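Long-range contacts in DNA repair protein XRCC1 (Homo sapiens, PDB 3LQC), which acts as a scaffold in DNA single-strand break repair, assembling repair protein complexes and binding poly-ADP-ribosylated PARP1 to limit its activity: residues A[8-13]-A[45-50]; A[40-45]-A[129-134]; A[53-58]-A[147-152]; A[73-78]-A[125-130]. All blocks are in the same frame, centred on the assembly; numbering follows the deposited sequence.

Contact 1 of 4, residues A[8-13]-A[45-50]; sequences HVVSCS and VVLQLE
Gln48 leans from strand 45-49 onto the parallel strand 8-12, and its side chain can be followed outward atom by atom. CB lies 3.3 Å from Val10 O, the oxygen that also takes the backbone N-H of Gln48. Because the first torsion (-68°) sets CG opposite the carbonyl carbon and the chain then runs extended, CG and CD travel over Val9, with CD 3.6 Å from Val9 CG1. At the tip the amide divides its partners: NE2 rests against the same methyl, Val9 CG1, at 3.5 Å, while OE1 takes a weak hydrogen bond of 3.3 Å from Ser11 OG. Beneath it the backbones are tied in the parallel manner. Val10 N gives to Val46 O and Val10 O receives from Gln48 N, so that one residue of the first strand grips the two that flank Leu47; bonds from Val46 N to His8 O and from Cys12 N to Gln48 O extend the pattern. On the other face Val10 and Leu47 lie side by side, their CG2 and CD2 4.2 Å apart, and Cys12 SG comes within 3.7 Å of Leu47 CB. That sulfur is bound in a disulfide to Cys20 of helix 17-25, which covers this face, Leu24 touching Val10 and Val45. Two adjacent parallel strands joined through helices 17-25 and 28-36 form a beta-alpha-beta crossover, here at the edge of the XRCC1 N-terminal domain's mixed sheet.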
loop_
_atom_site.group_PDB
_atom_site.type_symbol
_atom_site.label_atom_id
_atom_site.label_comp_id
_atom_site.label_asym_id
_atom_site.label_seq_id
_atom_site.Cartn_x
_atom_site.Cartn_y
_atom_site.Cartn_z
ATOM N N HIS A 8 16.109 -22.066 6.522
ATOM C CA HIS A 8 17.398 -22.716 6.342
ATOM C C HIS A 8 18.470 -21.973 7.131
ATOM O O HIS A 8 18.869 -20.867 6.764
ATOM C CB HIS A 8 17.773 -22.755 4.862
ATOM C CG HIS A 8 18.840 -23.752 4.534
ATOM N ND1 HIS A 8 20.051 -23.393 3.986
ATOM C CD2 HIS A 8 18.873 -25.099 4.667
ATOM C CE1 HIS A 8 20.785 -24.475 3.794
ATOM N NE2 HIS A 8 20.094 -25.524 4.199
ATOM N N VAL A 9 18.920 -22.588 8.219
ATOM C CA VAL A 9 19.924 -21.997 9.092
ATOM C C VAL A 9 21.324 -22.478 8.706
ATOM O O VAL A 9 21.543 -23.672 8.492
ATOM C CB VAL A 9 19.632 -22.349 10.569
ATOM C CG1 VAL A 9 20.550 -21.586 11.509
ATOM C CG2 VAL A 9 18.172 -22.044 10.898
ATOM N N VAL A 10 22.269 -21.553 8.593
ATOM C CA VAL A 10 23.654 -21.945 8.373
ATOM C C VAL A 10 24.634 -21.131 9.201
ATOM O O VAL A 10 24.367 -19.977 9.554
ATOM C CB VAL A 10 24.082 -21.851 6.888
ATOM C CG1 VAL A 10 23.092 -22.579 5.998
ATOM C CG2 VAL A 10 24.256 -20.404 6.465
ATOM N N SER A 11 25.773 -21.755 9.488
ATOM C CA SER A 11 26.893 -21.110 10.159
ATOM C C SER A 11 27.842 -20.496 9.143
ATOM O O SER A 11 28.211 -21.137 8.165
ATOM C CB SER A 11 27.652 -22.128 11.011
ATOM O OG SER A 11 26.751 -22.826 11.855
ATOM N N CYS A 12 28.229 -19.249 9.385
ATOM C CA CYS A 12 29.139 -18.517 8.508
ATOM C C CYS A 12 30.488 -18.408 9.181
ATOM O O CYS A 12 30.880 -17.329 9.641
ATOM C CB CYS A 12 28.611 -17.108 8.258
ATOM S SG CYS A 12 26.907 -17.057 7.723
ATOM N N SER A 13 31.203 -19.521 9.241
ATOM C CA SER A 13 32.369 -19.594 10.104
ATOM C C SER A 13 33.480 -18.638 9.717
ATOM O O SER A 13 33.662 -17.599 10.354
ATOM C CB SER A 13 32.875 -21.023 10.184
ATOM O OG SER A 13 31.903 -21.815 10.843
ATOM N N VAL A 45 16.311 -17.874 4.962
ATOM C CA VAL A 45 17.595 -18.417 5.364
ATOM C C VAL A 45 18.081 -17.597 6.548
ATOM O O VAL A 45 17.810 -16.400 6.638
ATOM C CB VAL A 45 18.653 -18.354 4.236
ATOM C CG1 VAL A 45 18.253 -19.230 3.061
ATOM C CG2 VAL A 45 18.862 -16.935 3.792
ATOM N N VAL A 46 18.777 -18.245 7.470
ATOM C CA VAL A 46 19.380 -17.533 8.577
ATOM C C VAL A 46 20.888 -17.695 8.524
ATOM O O VAL A 46 21.401 -18.812 8.437
ATOM C CB VAL A 46 18.852 -18.015 9.933
ATOM C CG1 VAL A 46 19.742 -17.492 11.063
ATOM C CG2 VAL A 46 17.418 -17.557 10.129
ATOM N N LEU A 47 21.584 -16.565 8.544
ATOM C CA LEU A 47 23.032 -16.552 8.603
ATOM C C LEU A 47 23.442 -16.371 10.050
ATOM O O LEU A 47 23.142 -15.347 10.668
ATOM C CB LEU A 47 23.615 -15.407 7.774
ATOM C CG LEU A 47 23.212 -15.202 6.313
ATOM C CD1 LEU A 47 23.940 -13.975 5.767
ATOM C CD2 LEU A 47 23.500 -16.432 5.464
ATOM N N GLN A 48 24.106 -17.385 10.586
ATOM C CA GLN A 48 24.689 -17.328 11.912
ATOM C C GLN A 48 26.129 -16.840 11.797
ATOM O O GLN A 48 27.016 -17.578 11.376
ATOM C CB GLN A 48 24.670 -18.714 12.540
ATOM C CG GLN A 48 23.279 -19.211 12.853
ATOM C CD GLN A 48 23.301 -20.564 13.529
ATOM O OE1 GLN A 48 24.162 -21.400 13.242
ATOM N NE2 GLN A 48 22.355 -20.788 14.431
ATOM N N LEU A 49 26.348 -15.589 12.162
ATOM C CA LEU A 49 27.657 -14.984 12.029
ATOM C C LEU A 49 28.531 -15.306 13.232
ATOM O O LEU A 49 28.056 -15.329 14.366
ATOM C CB LEU A 49 27.514 -13.475 11.876
ATOM C CG LEU A 49 26.538 -13.034 10.793
ATOM C CD1 LEU A 49 26.522 -11.518 10.722
ATOM C CD2 LEU A 49 26.935 -13.630 9.467
ATOM N N GLU A 50 29.808 -15.568 12.973
ATOM C CA GLU A 50 30.758 -15.838 14.043
ATOM C C GLU A 50 31.091 -14.533 14.759
ATOM O O GLU A 50 31.166 -14.478 15.983
ATOM C CB GLU A 50 32.027 -16.482 13.486
ATOM C CG GLU A 50 32.837 -17.237 14.525
ATOM C CD GLU A 50 34.209 -17.658 14.020
ATOM O OE1 GLU A 50 34.426 -17.677 12.787
ATOM O OE2 GLU A 50 35.075 -17.972 14.864
#

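Contact 2 of 4, residues A[40-45]-A[129-134]; sequences EKTISV and KIVCSQ. With CO3 (carbonate ion), chain D.
Ser44 and Lys129 meet around a carbonate ion, an unusual guest on the Ser44-Val131 face of two antiparallel strands in the middle of the domain's mixed beta sheet. Ser44 OG donates to carbonate O1 at 2.6 Å, and Lys129 NZ donates to carbonate O2 at 2.7 Å. The lysine leaves its strand with CG anti to the backbone N, then bends at its third torsion (-66°), which carries CD and CE past O1 before NZ reaches the second oxygen. Arg7 also binds the ion and Tyr84 makes a cation-pi contact with Lys129, so the carbonate, probably from the crystallisation liquor, may mark a pocket suited to an anion. A leucine in place of Lys129 would probably leave the carbonate without one of its charged partners and the ring of Tyr84 without its cation. Next to this site, Ser44 CB packs 4.0 Å from Val131 CG2. Farther along, Thr42 crosses Val131 obliquely and turns OG1 toward Cys132 O, making a weak bond of 3.4 Å. The same oxygen accepts Ile43 N in the carbonyl plane, and Cys132 N returns a bond to Ile43 O, completing a hydrogen-bonded pair. Those residues face the opposite side of the sheet, where helix 28-36 covers Ile43 through Tyr30, Trp33 and Arg34. Gln134 N closes the strand end with an almost straight bond to Lys41 O (174°). At the other end, Val45 CG2 wedges against Ile130, 4.1 Å from both its CB and its CD1.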
loop_
_atom_site.group_PDB
_atom_site.type_symbol
_atom_site.label_atom_id
_atom_site.label_comp_id
_atom_site.label_asym_id
_atom_site.label_seq_id
_atom_site.Cartn_x
_atom_site.Cartn_y
_atom_site.Cartn_z
ATOM N N GLU A 40 5.829 -23.878 -1.304
ATOM C CA GLU A 40 5.718 -23.075 -0.099
ATOM C C GLU A 40 5.667 -21.575 -0.400
ATOM O O GLU A 40 6.425 -21.077 -1.229
ATOM C CB GLU A 40 6.897 -23.382 0.815
ATOM C CG GLU A 40 6.508 -23.471 2.258
ATOM C CD GLU A 40 5.642 -24.678 2.549
ATOM O OE1 GLU A 40 6.037 -25.805 2.190
ATOM O OE2 GLU A 40 4.569 -24.493 3.149
ATOM N N LYS A 41 4.771 -20.868 0.286
ATOM C CA LYS A 41 4.525 -19.439 0.056
ATOM C C LYS A 41 5.642 -18.537 0.578
ATOM O O LYS A 41 5.804 -17.402 0.117
ATOM C CB LYS A 41 3.210 -19.014 0.714
ATOM C CG LYS A 41 1.966 -19.522 0.005
ATOM C CD LYS A 41 0.737 -19.404 0.895
ATOM C CE LYS A 41 -0.489 -19.986 0.201
ATOM N NZ LYS A 41 -1.646 -20.140 1.133
ATOM N N THR A 42 6.403 -19.024 1.550
ATOM C CA THR A 42 7.507 -18.240 2.080
ATOM C C THR A 42 8.631 -19.123 2.596
ATOM O O THR A 42 8.386 -20.198 3.137
ATOM C CB THR A 42 7.039 -17.273 3.194
ATOM O OG1 THR A 42 8.172 -16.847 3.950
ATOM C CG2 THR A 42 6.073 -17.954 4.132
ATOM N N ILE A 43 9.868 -18.671 2.414
ATOM C CA ILE A 43 11.024 -19.357 2.978
ATOM C C ILE A 43 11.990 -18.321 3.514
ATOM O O ILE A 43 11.994 -17.184 3.057
ATOM C CB ILE A 43 11.778 -20.194 1.924
ATOM C CG1 ILE A 43 12.243 -19.293 0.782
ATOM C CG2 ILE A 43 10.912 -21.335 1.402
ATOM C CD1 ILE A 43 13.487 -19.765 0.123
ATOM N N SER A 44 12.816 -18.708 4.479
ATOM C CA SER A 44 13.896 -17.844 4.935
ATOM C C SER A 44 15.207 -18.606 5.022
ATOM O O SER A 44 15.220 -19.831 5.125
ATOM C CB SER A 44 13.573 -17.287 6.307
ATOM O OG SER A 44 13.406 -18.353 7.219
ATOM N N VAL A 45 16.311 -17.874 4.962
ATOM C CA VAL A 45 17.595 -18.417 5.364
ATOM C C VAL A 45 18.081 -17.597 6.548
ATOM O O VAL A 45 17.810 -16.400 6.638
ATOM C CB VAL A 45 18.653 -18.354 4.236
ATOM C CG1 VAL A 45 18.253 -19.230 3.061
ATOM C CG2 VAL A 45 18.862 -16.935 3.792
ATOM N N LYS A 129 18.448 -12.825 9.181
ATOM C CA LYS A 129 17.371 -13.611 8.612
ATOM C C LYS A 129 16.831 -12.909 7.376
ATOM O O LYS A 129 16.364 -11.765 7.450
ATOM C CB LYS A 129 16.257 -13.812 9.647
ATOM C CG LYS A 129 15.046 -14.547 9.119
ATOM C CD LYS A 129 13.991 -14.721 10.198
ATOM C CE LYS A 129 14.479 -15.625 11.308
ATOM N NZ LYS A 129 13.350 -16.105 12.148
ATOM N N ILE A 130 16.910 -13.589 6.238
ATOM C CA ILE A 130 16.364 -13.058 4.993
ATOM C C ILE A 130 15.093 -13.832 4.632
ATOM O O ILE A 130 15.138 -15.044 4.431
ATOM C CB ILE A 130 17.380 -13.149 3.841
ATOM C CG1 ILE A 130 18.637 -12.339 4.164
ATOM C CG2 ILE A 130 16.768 -12.661 2.555
ATOM C CD1 ILE A 130 19.686 -13.107 4.941
ATOM N N VAL A 131 13.961 -13.138 4.568
ATOM C CA VAL A 131 12.688 -13.800 4.302
ATOM C C VAL A 131 12.178 -13.495 2.904
ATOM O O VAL A 131 11.999 -12.339 2.542
ATOM C CB VAL A 131 11.614 -13.408 5.337
ATOM C CG1 VAL A 131 10.382 -14.298 5.185
ATOM C CG2 VAL A 131 12.173 -13.516 6.743
ATOM N N CYS A 132 11.949 -14.542 2.120
ATOM C CA CYS A 132 11.431 -14.392 0.767
ATOM C C CYS A 132 9.988 -14.864 0.706
ATOM O O CYS A 132 9.675 -16.003 1.047
ATOM C CB CYS A 132 12.281 -15.192 -0.218
ATOM S SG CYS A 132 13.997 -14.671 -0.339
ATOM N N SER A 133 9.095 -13.991 0.277
ATOM C CA SER A 133 7.687 -14.352 0.196
ATOM C C SER A 133 7.221 -14.342 -1.242
ATOM O O SER A 133 7.507 -13.407 -1.991
ATOM C CB SER A 133 6.837 -13.403 1.029
ATOM O OG SER A 133 7.051 -13.618 2.407
ATOM N N GLN A 134 6.504 -15.390 -1.627
ATOM C CA GLN A 134 5.991 -15.499 -2.986
ATOM C C GLN A 134 4.707 -16.316 -2.992
ATOM O O GLN A 134 4.706 -17.475 -3.406
ATOM C CB GLN A 134 7.041 -16.122 -3.909
ATOM C CG GLN A 134 6.611 -16.245 -5.374
ATOM C CD GLN A 134 5.842 -15.033 -5.871
ATOM O OE1 GLN A 134 4.649 -14.895 -5.610
ATOM N NE2 GLN A 134 6.521 -14.157 -6.598
HETATM C C CO3 D . 11.132 -17.466 10.069
HETATM O O1 CO3 D . 12.274 -17.786 9.535
HETATM O O2 CO3 D . 11.059 -17.276 11.355
#

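Contact 3 of 4, residues A[53-58]-A[147-152]; sequences EQIHSV and VRFHSP
His150 faces two residues at once, His56 and Ser57, and the extra residue makes a classic beta bulge. His150 O receives His56 N at 2.5 Å, doubtfully short for such a bond, and Ser57 N in a weak one of 3.5 Å, while His150 N returns a regular bond of 2.9 Å to Ser57 O. Ser57 OG, held between its backbone N and carbonyl carbon (chi1 57°), comes obliquely to the imidazole of His150, 3.3 Å from CD2, and shares a hydrogen bond with His56 ND1. On the other face Phe149 CD1 touches both Ile55 CD1 and Val58 CG2 at 3.9 Å, and Val58 CG1 continues the packing onto Val147 CG2 at 4.1 Å. Farther out, Asp59 takes a hydrogen bond from His150 NE2 and so fixes the ring's rotation. Phe149 rests on Val128 and Ile130 of the larger sheet. An alanine at His150 is likely to leave Asp59 without its imidazole mate and open a gap beside Ser57 OG. The chemistry is thus divided: hydrogen bonds hold the bulge on the side of Ser57 and His150, with His56 bonded to Ser57, while apolar packing along one side of the Phe149 ring joins the smaller sheet to the larger.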
loop_
_atom_site.group_PDB
_atom_site.type_symbol
_atom_site.label_atom_id
_atom_site.label_comp_id
_atom_site.label_asym_id
_atom_site.label_seq_id
_atom_site.Cartn_x
_atom_site.Cartn_y
_atom_site.Cartn_z
ATOM N N GLU A 53 28.332 -8.174 13.304
ATOM C CA GLU A 53 28.726 -7.102 12.403
ATOM C C GLU A 53 27.659 -6.006 12.314
ATOM O O GLU A 53 26.490 -6.233 12.623
ATOM C CB GLU A 53 29.100 -7.659 11.020
ATOM C CG GLU A 53 27.994 -8.425 10.330
ATOM C CD GLU A 53 28.416 -9.033 8.996
ATOM O OE1 GLU A 53 29.399 -9.802 8.956
ATOM O OE2 GLU A 53 27.738 -8.758 7.985
ATOM N N GLN A 54 28.083 -4.806 11.931
ATOM C CA GLN A 54 27.163 -3.694 11.734
ATOM C C GLN A 54 26.884 -3.557 10.246
ATOM O O GLN A 54 27.812 -3.495 9.434
ATOM C CB GLN A 54 27.760 -2.396 12.279
ATOM C CG GLN A 54 26.827 -1.197 12.199
ATOM C CD GLN A 54 27.438 0.067 12.792
ATOM O OE1 GLN A 54 28.582 0.415 12.501
ATOM N NE2 GLN A 54 26.672 0.759 13.621
ATOM N N ILE A 55 25.609 -3.522 9.884
ATOM C CA ILE A 55 25.244 -3.513 8.478
ATOM C C ILE A 55 24.881 -2.117 7.994
ATOM O O ILE A 55 23.841 -1.567 8.353
ATOM C CB ILE A 55 24.125 -4.515 8.187
ATOM C CG1 ILE A 55 24.643 -5.930 8.453
ATOM C CG2 ILE A 55 23.656 -4.379 6.754
ATOM C CD1 ILE A 55 23.593 -6.994 8.380
ATOM N N HIS A 56 25.767 -1.555 7.179
ATOM C CA HIS A 56 25.622 -0.205 6.653
ATOM C C HIS A 56 24.447 -0.122 5.682
ATOM O O HIS A 56 23.544 0.708 5.835
ATOM C CB HIS A 56 26.927 0.212 5.960
ATOM C CG HIS A 56 26.842 1.519 5.239
ATOM N ND1 HIS A 56 26.709 1.606 3.870
ATOM C CD2 HIS A 56 26.873 2.795 5.697
ATOM C CE1 HIS A 56 26.659 2.879 3.514
ATOM N NE2 HIS A 56 26.758 3.621 4.603
ATOM N N SER A 57 24.474 -1.001 4.686
ATOM C CA SER A 57 23.470 -1.024 3.638
ATOM C C SER A 57 23.342 -2.441 3.085
ATOM O O SER A 57 24.177 -3.300 3.369
ATOM C CB SER A 57 23.857 -0.053 2.523
ATOM O OG SER A 57 25.140 -0.366 2.004
ATOM N N VAL A 58 22.301 -2.676 2.287
ATOM C CA VAL A 58 21.991 -4.012 1.792
ATOM C C VAL A 58 21.585 -4.001 0.322
ATOM O O VAL A 58 20.690 -3.258 -0.069
ATOM C CB VAL A 58 20.838 -4.641 2.600
ATOM C CG1 VAL A 58 20.569 -6.060 2.118
ATOM C CG2 VAL A 58 21.159 -4.633 4.085
ATOM N N VAL A 147 22.376 -11.562 -2.053
ATOM C CA VAL A 147 22.159 -10.528 -1.063
ATOM C C VAL A 147 23.536 -10.130 -0.561
ATOM O O VAL A 147 24.369 -10.990 -0.260
ATOM C CB VAL A 147 21.260 -11.010 0.098
ATOM C CG1 VAL A 147 21.749 -12.352 0.641
ATOM C CG2 VAL A 147 21.207 -9.961 1.196
ATOM N N ARG A 148 23.793 -8.829 -0.519
ATOM C CA ARG A 148 25.071 -8.328 -0.043
ATOM C C ARG A 148 24.870 -7.361 1.110
ATOM O O ARG A 148 23.968 -6.523 1.090
ATOM C CB ARG A 148 25.843 -7.646 -1.166
ATOM C CG ARG A 148 26.316 -8.601 -2.222
ATOM C CD ARG A 148 26.622 -7.881 -3.517
ATOM N NE ARG A 148 26.681 -8.833 -4.619
ATOM C CZ ARG A 148 26.322 -8.548 -5.868
ATOM N NH1 ARG A 148 25.869 -7.330 -6.178
ATOM N NH2 ARG A 148 26.410 -9.486 -6.804
ATOM N N PHE A 149 25.715 -7.503 2.120
ATOM C CA PHE A 149 25.681 -6.628 3.270
ATOM C C PHE A 149 26.976 -5.847 3.314
ATOM O O PHE A 149 28.059 -6.407 3.173
ATOM C CB PHE A 149 25.484 -7.445 4.542
ATOM C CG PHE A 149 24.347 -8.412 4.448
ATOM C CD1 PHE A 149 23.045 -7.992 4.665
ATOM C CD2 PHE A 149 24.574 -9.736 4.118
ATOM C CE1 PHE A 149 21.993 -8.880 4.567
ATOM C CE2 PHE A 149 23.529 -10.627 4.023
ATOM C CZ PHE A 149 22.237 -10.200 4.242
ATOM N N HIS A 150 26.849 -4.538 3.479
ATOM C CA HIS A 150 28.004 -3.664 3.509
ATOM C C HIS A 150 28.254 -3.174 4.923
ATOM O O HIS A 150 27.337 -2.728 5.614
ATOM C CB HIS A 150 27.817 -2.504 2.535
ATOM C CG HIS A 150 27.567 -2.945 1.129
ATOM N ND1 HIS A 150 28.569 -3.421 0.309
ATOM C CD2 HIS A 150 26.426 -3.005 0.401
ATOM C CE1 HIS A 150 28.059 -3.745 -0.864
ATOM N NE2 HIS A 150 26.761 -3.503 -0.836
ATOM N N SER A 151 29.510 -3.274 5.342
ATOM C CA SER A 151 29.890 -2.975 6.708
ATOM C C SER A 151 31.123 -2.076 6.722
ATOM O O SER A 151 31.921 -2.096 5.784
ATOM C CB SER A 151 30.172 -4.284 7.444
ATOM O OG SER A 151 29.212 -5.276 7.092
ATOM N N PRO A 152 31.274 -1.273 7.787
ATOM C CA PRO A 152 32.460 -0.430 7.983
ATOM C C PRO A 152 33.757 -1.238 7.923
ATOM O O PRO A 152 33.977 -2.105 8.772
ATOM C CB PRO A 152 32.255 0.131 9.393
ATOM C CG PRO A 152 30.772 0.124 9.586
ATOM C CD PRO A 152 30.274 -1.088 8.853
#

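Contact 4 of 4, residues A[73-78]-A[125-130]; sequences GSSAGG and WDRVKI. With NA (sodium ion), chain C; CO3 (carbonate ion), chain D.
The guanidinium of Arg127 carries Ser75 CB over one face, set toward the rim with NH2 3.2 Å away, whereas in its plane NH1 donates to Asp126 O. The indole of Trp125 instead meets the chain at its edge: Gly73 O and Ser74 N lie in the ring plane, and CE3 comes to 3.4 Å from Gly73 C. A third flat group, the Asp126 carboxylate, clasps Ser75 with both oxygens. OD1 takes Ser75 N on its syn lone pair at 2.8 Å, and OD2 receives Ser75 OG on its syn side, 17° out of plane. The backbone beside them forms a classic beta bulge, in which Gly73 O accepts both Asp126 N (3.2 Å) and Arg127 N (3.0 Å), while Gly73 N bonds Arg127 O. Ser75 also opens a type II turn to Gly78, and the carbonyl oxygens of Ser74, Ala76 and Gly78 bind a sodium ion. Trp125 is steadied from outside by Ala120 O, which takes its NE1. With two donors on its carboxylate, and Arg127 NH1 a long 3.7 Å from an OD2 well out of the guanidinium plane and so acting through charge alone, Asp126 would probably be stabilised as an anion, a polar clamp joining the metal-binding turn to the beginning of strand 125-133.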
loop_
_atom_site.group_PDB
_atom_site.type_symbol
_atom_site.label_atom_id
_atom_site.label_comp_id
_atom_site.label_asym_id
_atom_site.label_seq_id
_atom_site.Cartn_x
_atom_site.Cartn_y
_atom_site.Cartn_z
ATOM N N GLY A 73 19.351 -10.325 14.534
ATOM C CA GLY A 73 19.193 -10.794 15.895
ATOM C C GLY A 73 20.533 -10.917 16.590
ATOM O O GLY A 73 21.587 -10.914 15.955
ATOM N N SER A 74 20.484 -11.031 17.907
ATOM C CA SER A 74 21.683 -11.116 18.710
ATOM C C SER A 74 21.603 -12.418 19.478
ATOM O O SER A 74 20.709 -12.596 20.290
ATOM C CB SER A 74 21.736 -9.930 19.672
ATOM O OG SER A 74 23.066 -9.615 20.019
ATOM N N SER A 75 22.526 -13.333 19.210
ATOM C CA SER A 75 22.431 -14.684 19.752
ATOM C C SER A 75 22.655 -14.741 21.258
ATOM O O SER A 75 22.004 -15.513 21.962
ATOM C CB SER A 75 23.395 -15.631 19.029
ATOM O OG SER A 75 24.743 -15.355 19.363
ATOM N N ALA A 76 23.582 -13.934 21.753
ATOM C CA ALA A 76 23.880 -13.914 23.180
ATOM C C ALA A 76 22.600 -13.692 23.981
ATOM O O ALA A 76 21.862 -12.749 23.728
ATOM C CB ALA A 76 24.898 -12.821 23.489
ATOM N N GLY A 77 22.340 -14.565 24.948
ATOM C CA GLY A 77 21.126 -14.480 25.737
ATOM C C GLY A 77 19.999 -15.315 25.162
ATOM O O GLY A 77 19.028 -15.635 25.850
ATOM N N GLY A 78 20.136 -15.684 23.896
ATOM C CA GLY A 78 19.111 -16.450 23.220
ATOM C C GLY A 78 18.382 -15.555 22.244
ATOM O O GLY A 78 18.490 -14.337 22.323
ATOM N N TRP A 125 24.998 -7.298 15.024
ATOM C CA TRP A 125 24.156 -8.477 15.018
ATOM C C TRP A 125 24.953 -9.676 14.568
ATOM O O TRP A 125 25.855 -9.544 13.749
ATOM C CB TRP A 125 22.990 -8.253 14.056
ATOM C CG TRP A 125 22.259 -6.962 14.291
ATOM C CD1 TRP A 125 22.430 -5.780 13.624
ATOM C CD2 TRP A 125 21.246 -6.728 15.278
ATOM N NE1 TRP A 125 21.577 -4.833 14.128
ATOM C CE2 TRP A 125 20.846 -5.382 15.138
ATOM C CE3 TRP A 125 20.644 -7.522 16.259
ATOM C CZ2 TRP A 125 19.861 -4.822 15.949
ATOM C CZ3 TRP A 125 19.667 -6.962 17.058
ATOM C CH2 TRP A 125 19.284 -5.621 16.899
ATOM N N ASP A 126 24.633 -10.849 15.097
ATOM C CA ASP A 126 25.268 -12.070 14.604
ATOM C C ASP A 126 24.243 -13.056 14.060
ATOM O O ASP A 126 24.567 -14.205 13.766
ATOM C CB ASP A 126 26.157 -12.717 15.669
ATOM C CG ASP A 126 25.379 -13.209 16.871
ATOM O OD1 ASP A 126 24.167 -12.939 16.968
ATOM O OD2 ASP A 126 25.994 -13.867 17.730
ATOM N N ARG A 127 23.002 -12.594 13.934
ATOM C CA ARG A 127 21.971 -13.339 13.220
ATOM C C ARG A 127 21.343 -12.476 12.128
ATOM O O ARG A 127 20.855 -11.374 12.388
ATOM C CB ARG A 127 20.898 -13.841 14.183
ATOM C CG ARG A 127 21.424 -14.795 15.239
ATOM C CD ARG A 127 21.895 -16.099 14.623
ATOM N NE ARG A 127 22.384 -17.020 15.649
ATOM C CZ ARG A 127 23.661 -17.137 16.005
ATOM N NH1 ARG A 127 24.586 -16.397 15.411
ATOM N NH2 ARG A 127 24.015 -17.998 16.949
ATOM N N VAL A 128 21.382 -12.972 10.898
ATOM C CA VAL A 128 20.743 -12.303 9.780
ATOM C C VAL A 128 19.707 -13.238 9.139
ATOM O O VAL A 128 20.039 -14.305 8.622
ATOM C CB VAL A 128 21.761 -11.842 8.724
ATOM C CG1 VAL A 128 21.105 -10.871 7.760
ATOM C CG2 VAL A 128 22.967 -11.177 9.389
ATOM N N LYS A 129 18.448 -12.825 9.181
ATOM C CA LYS A 129 17.371 -13.611 8.612
ATOM C C LYS A 129 16.831 -12.909 7.376
ATOM O O LYS A 129 16.364 -11.765 7.450
ATOM C CB LYS A 129 16.257 -13.812 9.647
ATOM C CG LYS A 129 15.046 -14.547 9.119
ATOM C CD LYS A 129 13.991 -14.721 10.198
ATOM C CE LYS A 129 14.479 -15.625 11.308
ATOM N NZ LYS A 129 13.350 -16.105 12.148
ATOM N N ILE A 130 16.910 -13.589 6.238
ATOM C CA ILE A 130 16.364 -13.058 4.993
ATOM C C ILE A 130 15.093 -13.832 4.632
ATOM O O ILE A 130 15.138 -15.044 4.431
ATOM C CB ILE A 130 17.380 -13.149 3.841
ATOM C CG1 ILE A 130 18.637 -12.339 4.164
ATOM C CG2 ILE A 130 16.768 -12.661 2.555
ATOM C CD1 ILE A 130 19.686 -13.107 4.941
HETATM NA NA NA C . 19.495 -11.574 22.626
HETATM C C CO3 D . 11.132 -17.466 10.069
HETATM O O1 CO3 D . 12.274 -17.786 9.535
HETATM O O2 CO3 D . 11.059 -17.276 11.355
HETATM O O HOH W 1 25.041 -11.820 20.346
#

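Overall arrangement
Contact 2 is the buried member of the set, whereas contacts 1, 3 and 4 reach the surface. Contacts 1 and 2 share strand 42-49, which pairs in parallel on one side and antiparallel on the other; contacts 2 and 4 share strand 125-133, whose start holds a turn and whose Lys129 reaches the carbonate. Contact 3 belongs to the smaller three-stranded sheet, yet Phe149 reaches Leu47 of contact 1, Val128 of contact 4 and Ile130, common to contacts 2 and 4. Chemistry follows place: regular backbone pairing prevails in contacts 1 and 2, bulges mark contact 3 and the beginning of strand 125-133 in contact 4, and charged clamping and sodium binding gather at the loop of contact 4.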